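Local coordinates for CmeC (Campylobacter jejuni, PDB 4MT4), which probably serves as the trimeric outer membrane channel, of the outer membrane factor family, through which an efflux system expels its substrates, at residues Ile189-Phe194 and Tyr202-Ala207. Numbering follows the deposited sequence.
Sequences INDEKF and YELAQA
L204 reaches across from helix 201-236 and spreads its two methyls over the end of helix 129-195. Its CG stands anti to the backbone N (chi1 180°), which brings the branched end closer to the partner helix although the side chain leaves its backbone alongside it. CD2 sits over one face of the F194 ring, 3.7 Å from the ring centroid and 16° off the normal, a CH-pi contact in which a flat aromatic face receives a methyl. The other methyl, CD1, lies 3.5 Å from the backbone O of N190 and 3.8 Å from CA of D191, so the fork of leucine lets one methyl cover the ring face and the other rest on the backbone beside it. One turn further along, A207 brings only a methyl, and its CB meets CB of N190 at 4.0 Å; so small a residue leaves room for the buried asparagine. The amide of N190 turns its ND2 back to the carbonyl of I186 in its own helix, which satisfies that buried donor while the aliphatic CB does the packing. The short helix segments run antiparallel at 159°, with their axes 9.4 Å apart at closest approach, as in the antiparallel coiled-coil hairpins that form the helical tunnel tip of outer membrane factor channels.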
loop_
_atom_site.group_PDB
_atom_site.type_symbol
_atom_site.label_atom_id
_atom_site.label_comp_id
_atom_site.label_asym_id
_atom_site.label_seq_id
_atom_site.Cartn_x
_atom_site.Cartn_y
_atom_site.Cartn_z
ATOM N N ILE B 189 -19.646 -51.120 -1.175
ATOM C CA ILE B 189 -19.513 -52.438 -1.783
ATOM C C ILE B 189 -18.435 -53.255 -1.078
ATOM O O ILE B 189 -18.649 -54.418 -0.733
ATOM C CB ILE B 189 -19.175 -52.337 -3.285
ATOM C CG1 ILE B 189 -20.323 -51.674 -4.049
ATOM C CG2 ILE B 189 -18.889 -53.712 -3.865
ATOM C CD1 ILE B 189 -21.646 -52.395 -3.913
ATOM N N ASN B 190 -17.280 -52.635 -0.857
ATOM C CA ASN B 190 -16.165 -53.307 -0.199
ATOM C C ASN B 190 -16.427 -53.578 1.280
ATOM O O ASN B 190 -15.804 -54.458 1.873
ATOM C CB ASN B 190 -14.884 -52.485 -0.358
ATOM C CG ASN B 190 -14.215 -52.709 -1.701
ATOM O OD1 ASN B 190 -13.326 -53.550 -1.829
ATOM N ND2 ASN B 190 -14.645 -51.960 -2.711
ATOM N N ASP B 191 -17.352 -52.831 1.873
ATOM C CA ASP B 191 -17.714 -53.050 3.269
ATOM C C ASP B 191 -18.634 -54.260 3.395
ATOM O O ASP B 191 -18.553 -55.009 4.368
ATOM C CB ASP B 191 -18.383 -51.807 3.860
ATOM C CG ASP B 191 -18.627 -51.929 5.351
ATOM O OD1 ASP B 191 -17.703 -52.356 6.077
ATOM O OD2 ASP B 191 -19.746 -51.600 5.799
ATOM N N GLU B 192 -19.507 -54.445 2.409
ATOM C CA GLU B 192 -20.398 -55.600 2.388
ATOM C C GLU B 192 -19.615 -56.879 2.113
ATOM O O GLU B 192 -19.820 -57.895 2.774
ATOM C CB GLU B 192 -21.498 -55.426 1.337
ATOM C CG GLU B 192 -22.463 -54.284 1.626
ATOM C CD GLU B 192 -23.573 -54.180 0.595
ATOM O OE1 GLU B 192 -23.680 -55.087 -0.257
ATOM O OE2 GLU B 192 -24.336 -53.192 0.633
ATOM N N LYS B 193 -18.716 -56.817 1.136
ATOM C CA LYS B 193 -17.882 -57.958 0.780
ATOM C C LYS B 193 -16.995 -58.392 1.944
ATOM O O LYS B 193 -16.684 -59.572 2.095
ATOM C CB LYS B 193 -17.014 -57.629 -0.436
ATOM C CG LYS B 193 -17.745 -57.670 -1.767
ATOM C CD LYS B 193 -16.767 -57.555 -2.926
ATOM C CE LYS B 193 -17.461 -57.729 -4.265
ATOM N NZ LYS B 193 -16.488 -57.720 -5.389
ATOM N N PHE B 194 -16.595 -57.428 2.767
ATOM C CA PHE B 194 -15.720 -57.700 3.902
ATOM C C PHE B 194 -16.404 -58.547 4.970
ATOM O O PHE B 194 -15.808 -59.473 5.518
ATOM C CB PHE B 194 -15.232 -56.389 4.518
ATOM C CG PHE B 194 -14.371 -56.577 5.733
ATOM C CD1 PHE B 194 -13.036 -56.917 5.604
ATOM C CD2 PHE B 194 -14.897 -56.411 7.004
ATOM C CE1 PHE B 194 -12.240 -57.092 6.719
ATOM C CE2 PHE B 194 -14.107 -56.584 8.123
ATOM C CZ PHE B 194 -12.776 -56.925 7.981
ATOM N N TYR B 202 -6.958 -55.204 4.000
ATOM C CA TYR B 202 -6.103 -54.321 3.217
ATOM C C TYR B 202 -6.895 -53.553 2.162
ATOM O O TYR B 202 -6.737 -52.341 2.016
ATOM C CB TYR B 202 -4.987 -55.126 2.551
ATOM C CG TYR B 202 -3.939 -54.282 1.857
ATOM C CD1 TYR B 202 -2.941 -53.646 2.584
ATOM C CD2 TYR B 202 -3.938 -54.136 0.475
ATOM C CE1 TYR B 202 -1.977 -52.881 1.957
ATOM C CE2 TYR B 202 -2.976 -53.373 -0.161
ATOM C CZ TYR B 202 -1.999 -52.748 0.585
ATOM O OH TYR B 202 -1.040 -51.986 -0.043
ATOM N N GLU B 203 -7.752 -54.262 1.434
ATOM C CA GLU B 203 -8.553 -53.650 0.378
ATOM C C GLU B 203 -9.630 -52.732 0.949
ATOM O O GLU B 203 -9.934 -51.687 0.374
ATOM C CB GLU B 203 -9.196 -54.723 -0.502
ATOM C CG GLU B 203 -8.213 -55.485 -1.381
ATOM C CD GLU B 203 -7.449 -56.556 -0.625
ATOM O OE1 GLU B 203 -8.027 -57.158 0.306
ATOM O OE2 GLU B 203 -6.270 -56.793 -0.961
ATOM N N LEU B 204 -10.206 -53.131 2.078
ATOM C CA LEU B 204 -11.222 -52.325 2.744
ATOM C C LEU B 204 -10.629 -51.002 3.227
ATOM O O LEU B 204 -11.286 -49.962 3.180
ATOM C CB LEU B 204 -11.833 -53.089 3.919
ATOM C CG LEU B 204 -12.916 -52.351 4.709
ATOM C CD1 LEU B 204 -14.121 -52.060 3.826
ATOM C CD2 LEU B 204 -13.324 -53.141 5.943
ATOM N N ALA B 205 -9.382 -51.052 3.684
ATOM C CA ALA B 205 -8.694 -49.857 4.156
ATOM C C ALA B 205 -8.385 -48.915 2.999
ATOM O O ALA B 205 -8.413 -47.695 3.155
ATOM C CB ALA B 205 -7.418 -50.234 4.894
ATOM N N GLN B 206 -8.094 -49.487 1.834
ATOM C CA GLN B 206 -7.811 -48.694 0.644
ATOM C C GLN B 206 -9.069 -47.999 0.136
ATOM O O GLN B 206 -9.015 -46.866 -0.342
ATOM C CB GLN B 206 -7.211 -49.565 -0.459
ATOM C CG GLN B 206 -5.782 -50.011 -0.187
ATOM C CD GLN B 206 -5.171 -50.760 -1.356
ATOM O OE1 GLN B 206 -5.837 -51.559 -2.015
ATOM N NE2 GLN B 206 -3.897 -50.498 -1.623
ATOM N N ALA B 207 -10.201 -48.684 0.244
ATOM C CA ALA B 207 -11.482 -48.115 -0.154
ATOM C C ALA B 207 -11.905 -47.016 0.817
ATOM O O ALA B 207 -12.531 -46.031 0.424
ATOM C CB ALA B 207 -12.548 -49.199 -0.228
#